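Local coordinates for secreted in xylem 3 (Fusarium oxysporum, PDB 5OD4), which is of unknown biochemical function but, as the Avr2 effector of a fungal plant pathogen, probably suppresses plant immunity and can itself be recognised, at residues C95-A99 against T110-D114; A73-I79 against T98-G104. One frame throughout, in Å; residues are numbered along the deposited sequence.

Contact 1: residues C95-A99 against T110-D114; sequences CFHTA and TISWD
Two consecutive residues, Phe-96 and His-97, both send their side chains toward strand 110-114, because a classic beta bulge opposite Val-81 breaks the usual alternation. Phe-96 meets Trp-113 in a T-shaped stack: the Phe-96 edge points at the pyrrole face, with 4.7 Å between the centroids of the Phe-96 ring and the five-membered ring of Trp-113, and planes at 63°. Its leading atom, Phe-96 CE2, comes within 3.4 Å of Trp-113 CG. With CG of Trp-113 between the backbone N and the carbonyl carbon (chi1 63°), the indole presents its face to Phe-96. His-97 covers one face of the Phe-96 ring, its CD2 3.5 Å above the plane and over the centre. Across the contact, His-97 CB touches Ile-111 CG2 at 3.4 Å, and the Ser-112 carbonyl oxygen lies over one imidazole face. Further along, Ala-99 CB packs on Ile-111 CG1 at 3.7 Å.

The short strand segments run antiparallel at 162°, 7.0 Å apart at closest approach, yet no hydrogen bond joins them. Their backbones bond within separate sheets, Phe-96 and His-97 to Val-81, Ile-111 to Ile-63. The chemistry is therefore that of a beta-sandwich interface between two sheet-edge strands: aromatic and aliphatic packing, rather than backbone pairing, holds the sheets together here.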
ATOM      1  N   CYS A  95       3.234  11.630  -4.406  1.00  7.47           N
ATOM      2  CA  CYS A  95       3.824  10.305  -4.284  1.00  7.34           C
ATOM      3  C   CYS A  95       4.470  10.234  -2.908  1.00  7.48           C
ATOM      4  O   CYS A  95       5.368  11.002  -2.616  1.00 10.35           O
ATOM      5  CB  CYS A  95       4.866  10.066  -5.370  1.00  8.82           C
ATOM      6  SG  CYS A  95       5.575   8.402  -5.320  1.00 10.14           S
ATOM      7  N   PHE A  96       3.990   9.339  -2.074  1.00  7.11           N
ATOM      8  CA  PHE A  96       4.302   9.336  -0.660  1.00  7.09           C
ATOM      9  C   PHE A  96       5.350   8.306  -0.296  1.00  7.17           C
ATOM     10  O   PHE A  96       6.374   8.633   0.325  1.00  8.24           O
ATOM     11  CB  PHE A  96       2.986   9.149   0.110  1.00  7.37           C
ATOM     12  CG  PHE A  96       3.075   9.323   1.599  1.00  7.75           C
ATOM     13  CD1 PHE A  96       3.909  10.231   2.207  1.00  8.72           C
ATOM     14  CD2 PHE A  96       2.199   8.570   2.411  1.00  8.50           C
ATOM     15  CE1 PHE A  96       3.929  10.359   3.601  1.00 10.01           C
ATOM     16  CE2 PHE A  96       2.182   8.716   3.788  1.00  9.24           C
ATOM     17  CZ  PHE A  96       3.048   9.618   4.383  1.00  9.91           C
ATOM     18  N   HIS A  97       5.127   7.050  -0.666  1.00  7.86           N
ATOM     19  CA  HIS A  97       6.088   5.981  -0.393  1.00  8.50           C
ATOM     20  C   HIS A  97       5.975   4.930  -1.474  1.00  8.31           C
ATOM     21  O   HIS A  97       4.898   4.717  -2.012  1.00  9.48           O
ATOM     22  CB  HIS A  97       5.828   5.312   0.964  1.00 10.22           C
ATOM     23  CG  HIS A  97       6.172   6.146   2.139  1.00 11.18           C
ATOM     24  ND1 HIS A  97       7.463   6.471   2.456  1.00 15.79           N
ATOM     25  CD2 HIS A  97       5.392   6.811   3.031  1.00 11.32           C
ATOM     26  CE1 HIS A  97       7.463   7.257   3.530  1.00 16.59           C
ATOM     27  NE2 HIS A  97       6.213   7.472   3.899  1.00 13.94           N
ATOM     28  N   THR A  98       7.083   4.243  -1.727  1.00  8.57           N
ATOM     29  CA  THR A  98       7.078   3.117  -2.650  1.00  8.22           C
ATOM     30  C   THR A  98       7.894   1.970  -2.092  1.00  7.73           C
ATOM     31  O   THR A  98       8.730   2.151  -1.202  1.00 10.18           O
ATOM     32  CB  THR A  98       7.634   3.512  -4.033  1.00 10.32           C
ATOM     33  OG1 THR A  98       9.021   3.780  -3.893  1.00 13.47           O
ATOM     34  CG2 THR A  98       6.931   4.738  -4.640  1.00 11.18           C
ATOM     35  N   ALA A  99       7.651   0.780  -2.639  1.00  7.55           N
ATOM     36  CA  ALA A  99       8.408  -0.406  -2.279  1.00  7.56           C
ATOM     37  C   ALA A  99       8.417  -1.357  -3.453  1.00  6.80           C
ATOM     38  O   ALA A  99       7.715  -1.196  -4.415  1.00  8.02           O
ATOM     39  CB  ALA A  99       7.832  -1.074  -1.044  1.00  8.85           C
ATOM     40  N   THR A 110       7.217  -3.868   2.675  1.00  8.55           N
ATOM     41  CA  THR A 110       6.513  -3.103   3.717  0.50  8.78           C
ATOM     42  C   THR A 110       6.749  -1.622   3.520  1.00  9.13           C
ATOM     43  O   THR A 110       7.864  -1.185   3.210  1.00 11.20           O
ATOM     44  CB  THR A 110       7.030  -3.548   5.107  0.50  9.74           C
ATOM     45  OG1 THR A 110       6.778  -4.955   5.275  0.50  9.22           O
ATOM     46  CG2 THR A 110       6.379  -2.786   6.213  0.50 11.07           C
ATOM     47  N   ILE A 111       5.691  -0.863   3.755  1.00  8.89           N
ATOM     48  CA  ILE A 111       5.709   0.587   3.819  1.00  8.63           C
ATOM     49  C   ILE A 111       5.054   1.013   5.113  1.00  8.19           C
ATOM     50  O   ILE A 111       4.046   0.424   5.490  1.00  8.85           O
ATOM     51  CB  ILE A 111       4.953   1.178   2.620  1.00 10.13           C
ATOM     52  CG1 ILE A 111       5.612   0.804   1.313  1.00 10.80           C
ATOM     53  CG2 ILE A 111       4.749   2.652   2.765  1.00 12.46           C
ATOM     54  CD1 ILE A 111       4.816   1.175   0.099  1.00 11.57           C
ATOM     55  N   SER A 112       5.576   2.054   5.764  1.00  8.70           N
ATOM     56  CA  SER A 112       4.885   2.566   6.961  1.00  8.47           C
ATOM     57  C   SER A 112       5.127   4.042   7.111  1.00  8.41           C
ATOM     58  O   SER A 112       6.073   4.592   6.558  1.00 10.49           O
ATOM     59  CB  SER A 112       5.303   1.821   8.220  1.00 10.57           C
ATOM     60  OG  SER A 112       6.656   2.046   8.564  1.00 13.42           O
ATOM     61  N   TRP A 113       4.245   4.665   7.890  1.00  7.90           N
ATOM     62  CA  TRP A 113       4.305   6.117   8.118  1.00  8.24           C
ATOM     63  C   TRP A 113       3.555   6.464   9.384  1.00  8.15           C
ATOM     64  O   TRP A 113       2.757   5.680   9.888  1.00  8.49           O
ATOM     65  CB  TRP A 113       3.783   6.905   6.923  1.00  8.25           C
ATOM     66  CG  TRP A 113       2.345   6.688   6.567  1.00  7.74           C
ATOM     67  CD1 TRP A 113       1.267   7.373   7.031  1.00  8.08           C
ATOM     68  CD2 TRP A 113       1.838   5.771   5.598  1.00  7.77           C
ATOM     69  NE1 TRP A 113       0.119   6.955   6.405  1.00  8.30           N
ATOM     70  CE2 TRP A 113       0.449   5.968   5.517  1.00  7.85           C
ATOM     71  CE3 TRP A 113       2.429   4.812   4.745  1.00  8.69           C
ATOM     72  CZ2 TRP A 113      -0.336   5.267   4.623  1.00  8.96           C
ATOM     73  CZ3 TRP A 113       1.621   4.114   3.893  1.00  9.59           C
ATOM     74  CH2 TRP A 113       0.266   4.335   3.834  1.00  9.73           C
ATOM     75  N   ASP A 114       3.792   7.658   9.912  1.00  9.44           N
ATOM     76  CA  ASP A 114       3.047   8.131  11.088  1.00  9.54           C
ATOM     77  C   ASP A 114       1.589   8.357  10.665  1.00  8.77           C
ATOM     78  O   ASP A 114       1.302   9.098   9.740  1.00 10.11           O
ATOM     79  CB  ASP A 114       3.643   9.430  11.613  1.00 12.25           C
ATOM     80  CG  ASP A 114       5.009   9.264  12.229  1.00 15.36           C
ATOM     81  OD1 ASP A 114       5.421   8.166  12.622  1.00 16.93           O
ATOM     82  OD2 ASP A 114       5.666  10.313  12.430  1.00 24.51           O
TER

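Contact 2: residues A73-I79 against T98-G104; sequences AIANYEI and TARLSTG
Arg-100 starts with CG beside its backbone N (chi1 -57°) and bends again at chi2 and chi3, while Glu-78 sets CG anti to its own N (chi1 177°) and bends at chi2; in the conformer described, one of two for Arg-100, these bends bring the charged ends together. Arg-100 NH1 donates to Glu-78 OE1 at 3.1 Å, forming a salt bridge. The oxygen lies near the guanidinium plane but is met on the anti side of the carboxylate, and the two planes are turned 51° apart. Tyr-77 O sits beneath one guanidinium face, and NH2 is taken by the stronger partner of Arg-100, Asp-128, in a salt bridge of its own.

Regular antiparallel pairing underlies this bridge. Glu-78 and Arg-100 form the non-hydrogen-bonded pair, flanked by hydrogen-bonded Tyr-77/Leu-101 and Ile-79/Ala-99; Tyr-77 N reaches Leu-101 O at 2.8 Å. On the other face of the sheet, Tyr-77 and Leu-101 lie side by side, with Tyr-77 CD1 4.0 Å from Leu-101 CD2, and Ala-73 CB extends the apolar patch, 3.9 Å from Leu-101 CG.

Where strand pairing stops, an amide takes over. Asn-76 OD1 accepts a hydrogen bond from Thr-103 N at 2.9 Å, the donor standing well above the amide carbonyl plane, and Thr-103 OG1 adds a weak bond to the same oxygen at 3.3 Å. Gly-104 N closes the end with a nearly straight bond to Ala-73 O (2.8 Å).

Within the fold, strands 77-85 and 94-101 form a beta hairpin, with 94-101 outermost in its sheet and 119-127 flanking 77-85 on the other side. Ile-79 reaches Ala-109 and Ile-111 of strand 109-114 in the second sheet, and Leu-46 lies against Tyr-77 and Leu-101.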
ATOM      1  N   ALA A  73       8.081 -14.645  -4.829  1.00  7.15           N
ATOM      2  CA  ALA A  73       7.584 -13.856  -5.943  1.00  7.03           C
ATOM      3  C   ALA A  73       8.139 -14.389  -7.263  1.00  7.04           C
ATOM      4  O   ALA A  73       9.331 -14.677  -7.375  1.00  8.09           O
ATOM      5  CB  ALA A  73       7.996 -12.407  -5.761  1.00  7.66           C
ATOM      6  N   ILE A  74       7.281 -14.476  -8.285  1.00  7.45           N
ATOM      7  CA  ILE A  74       7.670 -15.002  -9.586  0.50  8.28           C
ATOM      8  C   ILE A  74       8.066 -13.930 -10.572  1.00  7.95           C
ATOM      9  O   ILE A  74       8.429 -14.233 -11.719  1.00  9.32           O
ATOM     10  CB  ILE A  74       6.564 -15.885 -10.204  0.50 10.69           C
ATOM     11  CG1 ILE A  74       5.341 -15.076 -10.639  0.50 12.19           C
ATOM     12  CG2 ILE A  74       6.168 -16.987  -9.247  0.50 12.61           C
ATOM     13  CD1 ILE A  74       4.267 -15.922 -11.269  0.50 14.76           C
ATOM     14  N   ALA A  75       8.010 -12.676 -10.146  1.00  8.14           N
ATOM     15  CA  ALA A  75       8.272 -11.493 -10.969  1.00  8.72           C
ATOM     16  C   ALA A  75       8.596 -10.362 -10.019  1.00  7.55           C
ATOM     17  O   ALA A  75       8.474 -10.487  -8.800  1.00  8.06           O
ATOM     18  CB  ALA A  75       7.103 -11.176 -11.871  1.00 10.73           C
ATOM     19  N   ASN A  76       8.984  -9.225 -10.616  1.00  8.18           N
ATOM     20  CA  ASN A  76       9.149  -7.989  -9.838  1.00  8.20           C
ATOM     21  C   ASN A  76       7.871  -7.198  -9.825  1.00  7.68           C
ATOM     22  O   ASN A  76       7.177  -7.119 -10.834  1.00  9.32           O
ATOM     23  CB  ASN A  76      10.244  -7.130 -10.475  1.00  9.00           C
ATOM     24  CG  ASN A  76      11.592  -7.794 -10.444  1.00  9.49           C
ATOM     25  OD1 ASN A  76      12.083  -8.164  -9.378  1.00 11.14           O
ATOM     26  ND2 ASN A  76      12.218  -7.915 -11.615  1.00 12.36           N
ATOM     27  N   TYR A  77       7.572  -6.593  -8.673  1.00  7.48           N
ATOM     28  CA  TYR A  77       6.366  -5.782  -8.504  1.00  7.53           C
ATOM     29  C   TYR A  77       6.720  -4.441  -7.924  1.00  7.58           C
ATOM     30  O   TYR A  77       7.575  -4.298  -7.031  1.00  9.18           O
ATOM     31  CB  TYR A  77       5.352  -6.475  -7.562  1.00  8.37           C
ATOM     32  CG  TYR A  77       4.888  -7.820  -8.046  1.00  7.65           C
ATOM     33  CD1 TYR A  77       5.664  -8.962  -7.817  1.00  8.14           C
ATOM     34  CD2 TYR A  77       3.701  -7.988  -8.712  1.00  8.99           C
ATOM     35  CE1 TYR A  77       5.254 -10.194  -8.244  1.00  8.73           C
ATOM     36  CE2 TYR A  77       3.267  -9.242  -9.135  1.00 10.30           C
ATOM     37  CZ  TYR A  77       4.043 -10.335  -8.900  1.00  9.76           C
ATOM     38  OH  TYR A  77       3.701 -11.600  -9.282  1.00 13.09           O
ATOM     39  N   GLU A  78       6.017  -3.425  -8.430  1.00  7.21           N
ATOM     40  CA  GLU A  78       6.059  -2.048  -7.958  1.00  7.48           C
ATOM     41  C   GLU A  78       4.877  -1.827  -7.024  1.00  7.09           C
ATOM     42  O   GLU A  78       3.739  -2.166  -7.366  1.00  8.42           O
ATOM     43  CB  GLU A  78       5.982  -1.121  -9.175  1.00  8.49           C
ATOM     44  CG  GLU A  78       5.933   0.365  -8.881  1.00  8.85           C
ATOM     45  CD  GLU A  78       7.219   0.957  -8.387  1.00  9.18           C
ATOM     46  OE1 GLU A  78       8.216   0.267  -8.199  1.00 10.26           O
ATOM     47  OE2 GLU A  78       7.232   2.211  -8.181  1.00  9.82           O
ATOM     48  N   ILE A  79       5.142  -1.242  -5.848  1.00  6.76           N
ATOM     49  CA  ILE A  79       4.129  -0.955  -4.847  1.00  6.82           C
ATOM     50  C   ILE A  79       4.221   0.536  -4.541  1.00  6.69           C
ATOM     51  O   ILE A  79       5.288   1.033  -4.202  1.00  7.78           O
ATOM     52  CB  ILE A  79       4.380  -1.768  -3.569  1.00  7.37           C
ATOM     53  CG1 ILE A  79       4.380  -3.261  -3.846  1.00  9.07           C
ATOM     54  CG2 ILE A  79       3.353  -1.423  -2.511  1.00  8.18           C
ATOM     55  CD1 ILE A  79       5.124  -4.070  -2.827  1.00 10.20           C
ATOM     56  N   THR A  98       7.083   4.243  -1.727  1.00  8.57           N
ATOM     57  CA  THR A  98       7.078   3.117  -2.650  1.00  8.22           C
ATOM     58  C   THR A  98       7.894   1.970  -2.092  1.00  7.73           C
ATOM     59  O   THR A  98       8.730   2.151  -1.202  1.00 10.18           O
ATOM     60  CB  THR A  98       7.634   3.512  -4.033  1.00 10.32           C
ATOM     61  OG1 THR A  98       9.021   3.780  -3.893  1.00 13.47           O
ATOM     62  CG2 THR A  98       6.931   4.738  -4.640  1.00 11.18           C
ATOM     63  N   ALA A  99       7.651   0.780  -2.639  1.00  7.55           N
ATOM     64  CA  ALA A  99       8.408  -0.406  -2.279  1.00  7.56           C
ATOM     65  C   ALA A  99       8.417  -1.357  -3.453  1.00  6.80           C
ATOM     66  O   ALA A  99       7.715  -1.196  -4.415  1.00  8.02           O
ATOM     67  CB  ALA A  99       7.832  -1.074  -1.044  1.00  8.85           C
ATOM     68  N   ARG A 100       9.335  -2.327  -3.379  0.50  8.11           N
ATOM     69  CA  ARG A 100       9.479  -3.372  -4.392  0.50  7.31           C
ATOM     70  C   ARG A 100       9.336  -4.745  -3.766  0.50  6.62           C
ATOM     71  O   ARG A 100       9.827  -4.986  -2.662  0.50  6.90           O
ATOM     72  CB  ARG A 100      10.834  -3.286  -5.073  0.50  8.95           C
ATOM     73  CG  ARG A 100      11.142  -1.948  -5.716  0.50 10.58           C
ATOM     74  CD  ARG A 100      10.411  -1.778  -7.019  0.50 11.30           C
ATOM     75  NE  ARG A 100      10.952  -2.684  -8.026  0.50 10.22           N
ATOM     76  CZ  ARG A 100      10.441  -2.878  -9.228  0.50 10.88           C
ATOM     77  NH1 ARG A 100       9.352  -2.222  -9.591  0.50 12.05           N
ATOM     78  NH2 ARG A 100      11.008  -3.754 -10.023  0.50 11.77           N
ATOM     79  N   LEU A 101       8.690  -5.653  -4.505  1.00  7.47           N
ATOM     80  CA  LEU A 101       8.716  -7.098  -4.213  1.00  8.51           C
ATOM     81  C   LEU A 101       9.467  -7.700  -5.380  1.00  8.12           C
ATOM     82  O   LEU A 101       8.971  -7.718  -6.488  1.00  9.43           O
ATOM     83  CB  LEU A 101       7.251  -7.666  -4.056  1.00  9.14           C
ATOM     84  CG  LEU A 101       7.178  -9.168  -3.717  1.00  9.38           C
ATOM     85  CD1 LEU A 101       7.674  -9.441  -2.305  1.00 10.73           C
ATOM     86  CD2 LEU A 101       5.765  -9.649  -3.906  1.00 10.17           C
ATOM     87  N   SER A 102      10.712  -8.167  -5.135  1.00  8.48           N
ATOM     88  CA  SER A 102      11.594  -8.621  -6.181  1.00  9.08           C
ATOM     89  C   SER A 102      11.413 -10.111  -6.482  1.00  8.19           C
ATOM     90  O   SER A 102      11.036 -10.901  -5.612  1.00  8.23           O
ATOM     91  CB  SER A 102      13.043  -8.422  -5.716  1.00 10.86           C
ATOM     92  OG  SER A 102      13.211  -9.071  -4.467  1.00 13.62           O
ATOM     93  N   THR A 103      11.733 -10.511  -7.705  1.00  8.53           N
ATOM     94  CA  THR A 103      11.661 -11.934  -8.075  1.00  8.35           C
ATOM     95  C   THR A 103      12.487 -12.763  -7.100  1.00  7.64           C
ATOM     96  O   THR A 103      13.634 -12.463  -6.837  1.00  9.50           O
ATOM     97  CB  THR A 103      12.233 -12.120  -9.469  1.00  9.81           C
ATOM     98  OG1 THR A 103      11.529 -11.250 -10.313  1.00 12.13           O
ATOM     99  CG2 THR A 103      12.063 -13.549  -9.953  1.00 10.26           C
ATOM    100  N   GLY A 104      11.881 -13.825  -6.573  1.00  7.72           N
ATOM    101  CA  GLY A 104      12.540 -14.700  -5.634  1.00  8.16           C
ATOM    102  C   GLY A 104      12.393 -14.340  -4.179  1.00  7.92           C
ATOM    103  O   GLY A 104      12.716 -15.152  -3.320  1.00  9.81           O
TER

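In the fold
Strand 94-101 carries both contacts, which share Thr-98 and Ala-99 and have centres about 15 Å apart. It pairs through its backbone with strand 77-85 in contact 2 and packs through side chains on strand 109-114 of the facing sheet in contact 1. The two meet where Ile-111 CD1 lies 4.0 Å from Ile-79 CG2, so Ile-111 touches both strands of the hairpin. Contact 1 is the more central, its centre about 7 Å from that of the chain against about 13 Å for contact 2. At the far end of contact 1, the Cys-5 to Cys-95 disulfide ties the N-terminal region to this edge strand.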